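PDB 2O30: nuclear movement protein from Encephalitozoon cuniculi, which is of unknown function but carries a p23/NudC-like CS domain, a fold related to HSP20 chaperones, and may bind unfolded proteins. Local coordinates for residues A[11-16]-A[81-86]; A[18-23]-A[40-45]; A[60-65]-A[75-80]. The protein carries 1 engineered substitution. All blocks are in the same frame, centred on the assembly; numbering follows the deposited sequence.

Interaction 1: A[11-16]-A[81-86]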
loop_
_atom_site.group_PDB
_atom_site.type_symbol
_atom_site.label_atom_id
_atom_site.label_comp_id
_atom_site.label_asym_id
_atom_site.label_seq_id
_atom_site.Cartn_x
_atom_site.Cartn_y
_atom_site.Cartn_z
ATOM N N GLN A 11 21.036 -9.655 2.426
ATOM C CA GLN A 11 21.500 -8.506 1.653
ATOM C C GLN A 11 22.712 -8.841 0.789
ATOM O O GLN A 11 23.505 -9.730 1.129
ATOM C CB GLN A 11 21.825 -7.330 2.581
ATOM C CG GLN A 11 23.029 -7.552 3.514
ATOM C CD GLN A 11 23.244 -6.376 4.427
ATOM O OE1 GLN A 11 23.311 -5.221 3.966
ATOM N NE2 GLN A 11 23.303 -6.641 5.726
ATOM N N GLU A 12 22.802 -8.136 -0.330
ATOM C CA GLU A 12 24.012 -8.021 -1.132
ATOM C C GLU A 12 24.498 -6.612 -0.867
ATOM O O GLU A 12 23.775 -5.793 -0.284
ATOM C CB GLU A 12 23.697 -8.136 -2.620
ATOM C CG GLU A 12 22.818 -9.318 -2.989
ATOM C CD GLU A 12 23.599 -10.585 -3.195
ATOM O OE1 GLU A 12 24.433 -10.929 -2.330
ATOM O OE2 GLU A 12 23.369 -11.248 -4.236
ATOM N N LEU A 13 25.703 -6.285 -1.328
ATOM C CA LEU A 13 26.177 -4.908 -1.120
ATOM C C LEU A 13 25.194 -3.841 -1.606
ATOM O O LEU A 13 25.036 -2.810 -0.965
ATOM C CB LEU A 13 27.565 -4.715 -1.755
ATOM C CG LEU A 13 28.242 -3.371 -1.442
ATOM C CD1 LEU A 13 28.370 -3.095 0.052
ATOM C CD2 LEU A 13 29.628 -3.383 -2.098
ATOM N N ASN A 14 24.485 -4.126 -2.702
ATOM C CA ASN A 14 23.608 -3.157 -3.340
ATOM C C ASN A 14 22.107 -3.498 -3.273
ATOM O O ASN A 14 21.309 -2.798 -3.884
ATOM C CB ASN A 14 24.010 -3.008 -4.821
ATOM C CG ASN A 14 23.776 -4.273 -5.641
ATOM O OD1 ASN A 14 23.859 -5.405 -5.148
ATOM N ND2 ASN A 14 23.519 -4.080 -6.938
ATOM N N GLU A 15 21.736 -4.546 -2.526
ATOM C CA GLU A 15 20.338 -5.049 -2.579
ATOM C C GLU A 15 19.867 -5.593 -1.232
ATOM O O GLU A 15 20.655 -6.120 -0.435
ATOM C CB GLU A 15 20.183 -6.148 -3.640
ATOM C CG GLU A 15 20.356 -5.707 -5.082
ATOM C CD GLU A 15 20.161 -6.852 -6.072
ATOM O OE1 GLU A 15 19.658 -7.926 -5.651
ATOM O OE2 GLU A 15 20.508 -6.658 -7.271
ATOM N N ILE A 16 18.570 -5.444 -0.988
ATOM C CA ILE A 16 17.925 -6.032 0.190
ATOM C C ILE A 16 16.929 -7.096 -0.317
ATOM O O ILE A 16 16.224 -6.830 -1.274
ATOM C CB ILE A 16 17.181 -4.938 0.983
ATOM C CG1 ILE A 16 18.178 -4.052 1.757
ATOM C CG2 ILE A 16 16.160 -5.524 1.990
ATOM C CD1 ILE A 16 18.922 -4.756 2.947
ATOM N N ASN A 81 25.682 1.746 -1.834
ATOM C CA ASN A 81 26.295 0.421 -1.695
ATOM C C ASN A 81 27.041 0.262 -0.365
ATOM O O ASN A 81 28.239 0.527 -0.273
ATOM C CB ASN A 81 27.229 0.095 -2.867
ATOM C CG ASN A 81 26.484 -0.186 -4.159
ATOM O OD1 ASN A 81 25.254 -0.229 -4.193
ATOM N ND2 ASN A 81 27.234 -0.375 -5.241
ATOM N N GLU A 82 26.326 -0.181 0.663
ATOM C CA GLU A 82 26.887 -0.319 2.003
ATOM C C GLU A 82 26.135 -1.447 2.709
ATOM O O GLU A 82 24.952 -1.683 2.421
ATOM C CB GLU A 82 26.724 0.996 2.782
ATOM C CG GLU A 82 25.295 1.312 3.218
ATOM C CD GLU A 82 25.093 2.747 3.683
ATOM O OE1 GLU A 82 26.107 3.385 4.077
ATOM O OE2 GLU A 82 23.930 3.226 3.669
ATOM N N TRP A 83 26.815 -2.141 3.616
ATOM C CA TRP A 83 26.141 -3.154 4.437
ATOM C C TRP A 83 25.197 -2.473 5.429
ATOM O O TRP A 83 25.485 -1.381 5.938
ATOM C CB TRP A 83 27.134 -4.099 5.145
ATOM C CG TRP A 83 28.148 -4.715 4.251
ATOM C CD1 TRP A 83 29.502 -4.496 4.272
ATOM C CD2 TRP A 83 27.907 -5.628 3.191
ATOM N NE1 TRP A 83 30.115 -5.230 3.300
ATOM C CE2 TRP A 83 29.158 -5.941 2.616
ATOM C CE3 TRP A 83 26.748 -6.231 2.667
ATOM C CZ2 TRP A 83 29.293 -6.834 1.552
ATOM C CZ3 TRP A 83 26.887 -7.114 1.605
ATOM C CH2 TRP A 83 28.147 -7.392 1.046
ATOM N N TRP A 84 24.051 -3.107 5.685
ATOM C CA TRP A 84 23.097 -2.630 6.688
ATOM C C TRP A 84 23.198 -3.523 7.912
ATOM O O TRP A 84 23.166 -4.750 7.778
ATOM C CB TRP A 84 21.659 -2.768 6.167
ATOM C CG TRP A 84 21.269 -1.876 5.023
ATOM C CD1 TRP A 84 22.097 -1.215 4.133
ATOM C CD2 TRP A 84 19.929 -1.566 4.633
ATOM N NE1 TRP A 84 21.331 -0.504 3.224
ATOM C CE2 TRP A 84 20.003 -0.706 3.510
ATOM C CE3 TRP A 84 18.664 -1.934 5.127
ATOM C CZ2 TRP A 84 18.856 -0.213 2.867
ATOM C CZ3 TRP A 84 17.526 -1.434 4.498
ATOM C CH2 TRP A 84 17.632 -0.579 3.376
ATOM N N ASP A 85 23.309 -2.908 9.089
ATOM C CA ASP A 85 23.288 -3.627 10.370
ATOM C C ASP A 85 21.946 -4.305 10.681
ATOM O O ASP A 85 21.900 -5.345 11.356
ATOM C CB ASP A 85 23.595 -2.656 11.523
ATOM C CG ASP A 85 25.060 -2.255 11.597
ATOM O OD1 ASP A 85 25.874 -2.666 10.733
ATOM O OD2 ASP A 85 25.398 -1.513 12.546
ATOM N N SER A 86 20.855 -3.684 10.230
ATOM C CA SER A 86 19.512 -4.214 10.462
ATOM C C SER A 86 18.654 -3.855 9.249
ATOM O O SER A 86 19.039 -3.001 8.448
ATOM C CB SER A 86 18.924 -3.660 11.761
ATOM O OG SER A 86 18.697 -2.259 11.678
#
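Gln11 and Trp84 are joined by two hydrogen bonds between the Gln11 amide and the Trp84 backbone. The amide of Gln11 uses both its functions: OE1 receives the backbone N of Trp84 at 2.8 Å, nearly straight at 168°, while NE2 donates to Trp84 O, also at 2.8 Å. Both bonds fall on lone pairs in the carbonyl planes, much as a neighbouring strand would pair with this residue, and together they fix the rotation of the amide. A chi1 of 67° sets CG between backbone N and carbonyl carbon, and the chain then runs extended toward the 81-86 segment.

Next to this pair, Trp83 lays its indole over the turn. Leu13 CD1 sits over one face, 4.0 Å from the centroid of the six-membered ring, whereas Gln11 OE1 lies at the ring edge, in plane, with amide and indole 82° apart. On the inner side Ile16 crosses Trp84 at about a right angle; its CG1 stands 3.8 Å from the six-ring centroid, and CD1 covers the same face nearer the rim.

The turn is the type I beta turn Glu12 to Glu15, joining strands 8-12 and 15-21 of the CS-domain beta-sandwich into a hairpin, against which the irregular chain after strand 71-78 folds back. Asn81 approaches the same turn, its CA making a CA-H...O contact of 3.5 Å with Leu13 O.

Lys78 NZ is a second donor on Gln11 OE1, so two bonds grip that oxygen; NZ also bonds Glu12 O and Glu82 O and makes a cation-pi contact with Trp84, while His56 meets the Trp84 ring edge-to-face.

Interaction 2: A[18-23]-A[40-45]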
loop_
_atom_site.group_PDB
_atom_site.type_symbol
_atom_site.label_atom_id
_atom_site.label_comp_id
_atom_site.label_asym_id
_atom_site.label_seq_id
_atom_site.Cartn_x
_atom_site.Cartn_y
_atom_site.Cartn_z
ATOM N N ILE A 18 13.836 -9.814 1.100
ATOM C CA ILE A 18 12.963 -10.165 2.227
ATOM C C ILE A 18 12.164 -11.397 1.797
ATOM O O ILE A 18 11.741 -11.478 0.649
ATOM C CB ILE A 18 12.015 -9.029 2.585
ATOM C CG1 ILE A 18 12.798 -7.781 3.049
ATOM C CG2 ILE A 18 10.993 -9.459 3.686
ATOM C CD1 ILE A 18 11.990 -6.466 2.949
ATOM N N GLN A 19 12.023 -12.340 2.715
ATOM C CA GLN A 19 11.263 -13.579 2.443
ATOM C C GLN A 19 10.201 -13.787 3.508
ATOM O O GLN A 19 10.403 -13.484 4.692
ATOM C CB GLN A 19 12.209 -14.793 2.426
ATOM C CG GLN A 19 13.440 -14.644 1.541
ATOM C CD GLN A 19 14.626 -13.958 2.259
ATOM O OE1 GLN A 19 14.900 -14.205 3.453
ATOM N NE2 GLN A 19 15.346 -13.109 1.520
ATOM N N PHE A 20 9.045 -14.308 3.097
ATOM C CA PHE A 20 8.022 -14.677 4.075
ATOM C C PHE A 20 7.129 -15.740 3.454
ATOM O O PHE A 20 7.067 -15.850 2.235
ATOM C CB PHE A 20 7.219 -13.462 4.561
ATOM C CG PHE A 20 6.454 -12.745 3.481
ATOM C CD1 PHE A 20 7.044 -11.700 2.768
ATOM C CD2 PHE A 20 5.144 -13.110 3.167
ATOM C CE1 PHE A 20 6.341 -11.013 1.788
ATOM C CE2 PHE A 20 4.442 -12.444 2.182
ATOM C CZ PHE A 20 5.050 -11.375 1.480
ATOM N N PRO A 21 6.470 -16.558 4.302
ATOM C CA PRO A 21 5.674 -17.670 3.773
ATOM C C PRO A 21 4.286 -17.253 3.286
ATOM O O PRO A 21 3.690 -16.333 3.856
ATOM C CB PRO A 21 5.574 -18.610 4.979
ATOM C CG PRO A 21 5.524 -17.691 6.142
ATOM C CD PRO A 21 6.487 -16.542 5.777
ATOM N N VAL A 22 3.799 -17.913 2.229
ATOM C CA VAL A 22 2.492 -17.579 1.634
ATOM C C VAL A 22 1.419 -18.223 2.481
ATOM O O VAL A 22 1.541 -19.410 2.789
ATOM C CB VAL A 22 2.339 -18.163 0.216
ATOM C CG1 VAL A 22 0.976 -17.812 -0.365
ATOM C CG2 VAL A 22 3.433 -17.695 -0.699
ATOM N N THR A 23 0.375 -17.451 2.807
ATOM C CA THR A 23 -0.792 -17.874 3.619
ATOM C C THR A 23 -0.412 -18.710 4.841
ATOM O O THR A 23 0.294 -19.724 4.725
ATOM C CB THR A 23 -1.891 -18.621 2.773
ATOM O OG1 THR A 23 -1.555 -20.012 2.609
ATOM C CG2 THR A 23 -2.075 -17.963 1.409
ATOM N N ILE A 40 7.828 0.988 4.675
ATOM C CA ILE A 40 7.504 -0.269 4.031
ATOM C C ILE A 40 6.316 -0.919 4.754
ATOM O O ILE A 40 6.256 -0.962 5.974
ATOM C CB ILE A 40 8.734 -1.206 4.014
ATOM C CG1 ILE A 40 8.369 -2.581 3.421
ATOM C CG2 ILE A 40 9.345 -1.295 5.417
ATOM C CD1 ILE A 40 9.561 -3.552 3.342
ATOM N N CYS A 41 5.352 -1.371 3.962
ATOM C CA CYS A 41 4.186 -2.088 4.458
ATOM C C CYS A 41 4.034 -3.356 3.629
ATOM O O CYS A 41 3.926 -3.290 2.402
ATOM C CB CYS A 41 2.935 -1.231 4.282
ATOM S SG CYS A 41 1.444 -2.123 4.799
ATOM N N VAL A 42 4.051 -4.508 4.294
ATOM C CA VAL A 42 3.830 -5.788 3.625
ATOM C C VAL A 42 2.720 -6.501 4.387
ATOM O O VAL A 42 2.815 -6.693 5.589
ATOM C CB VAL A 42 5.113 -6.669 3.620
ATOM C CG1 VAL A 42 4.820 -8.057 3.019
ATOM C CG2 VAL A 42 6.244 -5.964 2.851
ATOM N N LYS A 43 1.668 -6.876 3.680
ATOM C CA LYS A 43 0.579 -7.613 4.314
ATOM C C LYS A 43 0.308 -8.897 3.560
ATOM O O LYS A 43 0.511 -8.970 2.362
ATOM C CB LYS A 43 -0.677 -6.751 4.390
ATOM C CG LYS A 43 -0.463 -5.452 5.142
ATOM C CD LYS A 43 -1.739 -4.968 5.801
ATOM C CE LYS A 43 -2.723 -4.433 4.800
ATOM N NZ LYS A 43 -3.753 -3.600 5.506
ATOM N N ASN A 44 -0.137 -9.915 4.282
ATOM C CA ASN A 44 -0.438 -11.189 3.668
ATOM C C ASN A 44 -1.802 -11.620 4.186
ATOM O O ASN A 44 -1.956 -11.881 5.380
ATOM C CB ASN A 44 0.644 -12.223 3.995
ATOM C CG ASN A 44 0.372 -13.572 3.352
ATOM O OD1 ASN A 44 -0.503 -13.699 2.490
ATOM N ND2 ASN A 44 1.101 -14.582 3.778
ATOM N N GLN A 45 -2.787 -11.633 3.287
ATOM C CA GLN A 45 -4.175 -11.918 3.644
ATOM C C GLN A 45 -4.635 -11.025 4.789
ATOM O O GLN A 45 -5.259 -11.503 5.737
ATOM C CB GLN A 45 -4.352 -13.385 4.045
ATOM C CG GLN A 45 -4.230 -14.384 2.920
ATOM C CD GLN A 45 -5.135 -15.587 3.142
ATOM O OE1 GLN A 45 -6.365 -15.464 3.141
ATOM N NE2 GLN A 45 -4.532 -16.755 3.335
HETATM O O HOH W 1 3.103 -14.785 5.989
#
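Apolar packing between Ile18 and Ile40 begins a contact made by side chains across the interior of the beta-sandwich. Their CD1 atoms meet tip to tip at 3.8 Å. Farther along, Val42 and Phe20 come from opposite directions, with Val42 CG1 touching Phe20 CE1 at 3.5 Å and lying obliquely to the ring. Val42 CG1 stands anti to the backbone N (chi1 175°), which carries it inward, while Asn44 CB approaches another part of the same ring. The axes of segments 18-21 and 40-44 come within 9.6 Å, their directions 20° apart. That spacing is too wide for backbone pairing and marks the strands as members of facing sheets, the packing expected of the two-sheet sandwich of the p23/HSP20-like CS domain. Val49 of strand 47-51 also packs on Phe20, Val42 and Asn44.

The polar part lies at the end of the strands. Water 1 links the two segments, donating to Pro21 O at 2.7 Å and accepting from Asn44 ND2 at 3.0 Å. This amide nitrogen is also close to Thr23 N, but both are donors and no bond joins them. Outside the polar link, Gln45 NE2 packs against the Thr23 side chain, 3.3 Å from CB.

On the outward side of strand 39-44, Cys41 is covalently linked to dithiothreitol, and Trp64 of the second subunit packs on Cys41 and Lys43.

With no direct hydrogen bond between the segments, the sheets are joined here by hydrocarbon and one bridging water; Asn44 OD1, buried without a partner in the model, may carry some energetic cost at the core's edge.

Interaction 3: A[60-65]-A[75-80]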
loop_
_atom_site.group_PDB
_atom_site.type_symbol
_atom_site.label_atom_id
_atom_site.label_comp_id
_atom_site.label_asym_id
_atom_site.label_seq_id
_atom_site.Cartn_x
_atom_site.Cartn_y
_atom_site.Cartn_z
ATOM N N VAL A 60 12.825 2.810 -4.750
ATOM C CA VAL A 60 11.487 2.208 -4.629
ATOM C C VAL A 60 10.985 1.640 -5.967
ATOM O O VAL A 60 10.311 0.596 -5.993
ATOM C CB VAL A 60 10.464 3.151 -3.946
ATOM C CG1 VAL A 60 9.049 2.584 -4.051
ATOM C CG2 VAL A 60 10.821 3.342 -2.482
ATOM N N SER A 61 11.359 2.285 -7.073
ATOM C CA SER A 61 11.000 1.789 -8.416
ATOM C C SER A 61 11.554 0.392 -8.757
ATOM O O SER A 61 11.015 -0.302 -9.623
ATOM C CB SER A 61 11.396 2.806 -9.504
ATOM O OG SER A 61 12.785 2.750 -9.785
ATOM N N SER A 62 12.613 -0.025 -8.063
ATOM C CA SER A 62 13.271 -1.297 -8.343
ATOM C C SER A 62 12.603 -2.464 -7.613
ATOM O O SER A 62 12.968 -3.632 -7.841
ATOM C CB SER A 62 14.747 -1.244 -7.940
ATOM O OG SER A 62 14.875 -1.277 -6.518
ATOM N N LEU A 63 11.671 -2.133 -6.728
ATOM C CA LEU A 63 10.954 -3.131 -5.901
ATOM C C LEU A 63 10.320 -4.214 -6.766
ATOM O O LEU A 63 9.628 -3.912 -7.735
ATOM C CB LEU A 63 9.876 -2.447 -5.062
ATOM C CG LEU A 63 9.015 -3.306 -4.131
ATOM C CD1 LEU A 63 9.890 -4.048 -3.169
ATOM C CD2 LEU A 63 8.016 -2.416 -3.385
ATOM N N TRP A 64 10.590 -5.471 -6.438
ATOM C CA TRP A 64 10.039 -6.589 -7.205
ATOM C C TRP A 64 9.769 -7.720 -6.229
ATOM O O TRP A 64 10.410 -7.833 -5.202
ATOM C CB TRP A 64 11.031 -7.041 -8.288
ATOM C CG TRP A 64 10.568 -8.216 -9.112
ATOM C CD1 TRP A 64 11.117 -9.466 -9.142
ATOM C CD2 TRP A 64 9.437 -8.252 -9.992
ATOM N NE1 TRP A 64 10.400 -10.281 -9.998
ATOM C CE2 TRP A 64 9.363 -9.562 -10.525
ATOM C CE3 TRP A 64 8.485 -7.304 -10.387
ATOM C CZ2 TRP A 64 8.365 -9.945 -11.445
ATOM C CZ3 TRP A 64 7.482 -7.695 -11.296
ATOM C CH2 TRP A 64 7.453 -8.999 -11.819
ATOM N N TRP A 65 8.793 -8.548 -6.546
ATOM C CA TRP A 65 8.553 -9.732 -5.736
ATOM C C TRP A 65 7.973 -10.822 -6.605
ATOM O O TRP A 65 7.399 -10.546 -7.656
ATOM C CB TRP A 65 7.637 -9.429 -4.570
ATOM C CG TRP A 65 6.260 -8.953 -4.932
ATOM C CD1 TRP A 65 5.868 -7.670 -5.201
ATOM C CD2 TRP A 65 5.092 -9.765 -5.039
ATOM N NE1 TRP A 65 4.508 -7.634 -5.469
ATOM C CE2 TRP A 65 4.013 -8.911 -5.370
ATOM C CE3 TRP A 65 4.852 -11.137 -4.871
ATOM C CZ2 TRP A 65 2.706 -9.387 -5.562
ATOM C CZ3 TRP A 65 3.542 -11.612 -5.049
ATOM C CH2 TRP A 65 2.488 -10.733 -5.391
ATOM N N ASN A 75 12.624 -8.140 -3.453
ATOM C CA ASN A 75 13.969 -7.603 -3.699
ATOM C C ASN A 75 13.818 -6.105 -3.974
ATOM O O ASN A 75 12.869 -5.685 -4.632
ATOM C CB ASN A 75 14.543 -8.329 -4.915
ATOM C CG ASN A 75 15.834 -7.743 -5.398
ATOM O OD1 ASN A 75 15.842 -6.907 -6.317
ATOM N ND2 ASN A 75 16.947 -8.171 -4.795
ATOM N N VAL A 76 14.740 -5.291 -3.447
ATOM C CA VAL A 76 14.773 -3.865 -3.774
ATOM C C VAL A 76 16.236 -3.429 -3.741
ATOM O O VAL A 76 17.028 -3.960 -2.942
ATOM C CB VAL A 76 13.884 -2.979 -2.829
ATOM C CG1 VAL A 76 14.376 -2.965 -1.387
ATOM C CG2 VAL A 76 13.786 -1.531 -3.347
ATOM N N THR A 77 16.583 -2.487 -4.622
ATOM C CA THR A 77 17.986 -2.058 -4.753
ATOM C C THR A 77 18.271 -0.935 -3.751
ATOM O O THR A 77 17.462 -0.039 -3.586
ATOM C CB THR A 77 18.256 -1.582 -6.199
ATOM O OG1 THR A 77 18.054 -2.673 -7.110
ATOM C CG2 THR A 77 19.686 -1.054 -6.356
ATOM N N LYS A 78 19.429 -0.991 -3.085
ATOM C CA LYS A 78 19.839 0.060 -2.161
ATOM C C LYS A 78 20.272 1.302 -2.937
ATOM O O LYS A 78 20.863 1.176 -3.997
ATOM C CB LYS A 78 21.034 -0.411 -1.323
ATOM C CG LYS A 78 20.742 -1.576 -0.372
ATOM C CD LYS A 78 22.070 -2.133 0.161
ATOM C CE LYS A 78 21.868 -3.234 1.196
ATOM N NZ LYS A 78 23.255 -3.722 1.628
ATOM N N LYS A 79 20.002 2.478 -2.388
ATOM C CA LYS A 79 20.501 3.726 -3.009
ATOM C C LYS A 79 22.014 3.841 -2.877
ATOM O O LYS A 79 22.699 4.293 -3.808
ATOM C CB LYS A 79 19.801 4.944 -2.407
ATOM C CG LYS A 79 18.484 5.293 -3.103
ATOM C CD LYS A 79 17.991 6.702 -2.752
ATOM C CE LYS A 79 16.489 6.858 -3.087
ATOM N NZ LYS A 79 15.932 8.182 -2.602
ATOM N N ARG A 80 22.536 3.410 -1.735
ATOM C CA ARG A 80 23.971 3.453 -1.473
ATOM C C ARG A 80 24.512 2.043 -1.263
ATOM O O ARG A 80 23.864 1.226 -0.591
ATOM C CB ARG A 80 24.229 4.337 -0.244
ATOM C CG ARG A 80 25.682 4.665 -0.029
ATOM C CD ARG A 80 25.882 5.781 1.011
ATOM N NE ARG A 80 27.281 6.202 1.024
ATOM C CZ ARG A 80 27.780 7.209 0.306
ATOM N NH1 ARG A 80 27.000 7.942 -0.489
ATOM N NH2 ARG A 80 29.073 7.492 0.388
HETATM O O HOH W 2 14.539 -5.709 -8.248
#
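Ser62 turns its hydroxyl straight at strand 71-78: OG accepts the backbone N of Thr77 at 2.8 Å with an angle of 168°. A chi1 of 73° turns OG toward the Thr77 N-H. The same oxygen lies 3.4 Å from Val76 CG2, and it has a second hydrogen-bond partner in Asp59 O, so the hydroxyl bridges Thr77 N and Asp59 O at the point where the chain turns its corner.

Leu63 and Val76 cross at a slant, Leu63 CD1 coming 4.1 Å from Val76 CB. Within the beta hairpin of strands 63-68 and 71-78, Trp64 and Asn75 form an antiparallel hydrogen-bonded pair with both side chains on one face; the indole of Trp64 then swings away from its partner. Their backbone bonds are Trp64 N to Asn75 O, 2.9 Å, and Asn75 N to Trp64 O, 2.8 Å. Water 2 donates to both Ser62 O and Asn75 OD1, while Asn75 ND2 turns to Asn17 and Glu15.

A type I turn from Val60 to Leu63 makes the corner between strands 58-59 and 63-68, both of which pair with strand 71-78. Strand 15-21 lies along that strand's other edge, and Leu63 reaches Ile33 and Met35 of strand 31-36 in the facing sheet.

How the interactions relate
Strand 15-21 enters both interaction 1 and interaction 2 and pairs with strand 71-78, which supplies interaction 3, so all three contacts reach one sheet. Interactions 1 and 2 are both partly buried. Interaction 2 has the larger buried share, mainly hydrocarbon between two sheets, with exposed residues at its strand ends; interaction 1 fastens irregular chain to a hairpin turn through an amide and two indoles. Interaction 3 is a surface contact within one sheet, held by backbone bonds and a serine hydroxyl. Interactions 1 and 3 touch directly, Asn14 O of 11-16 and Lys78 N of 75-80 probably sharing a backbone hydrogen bond. Interaction 2 stands apart, its centre about 20 Å from that of interaction 1.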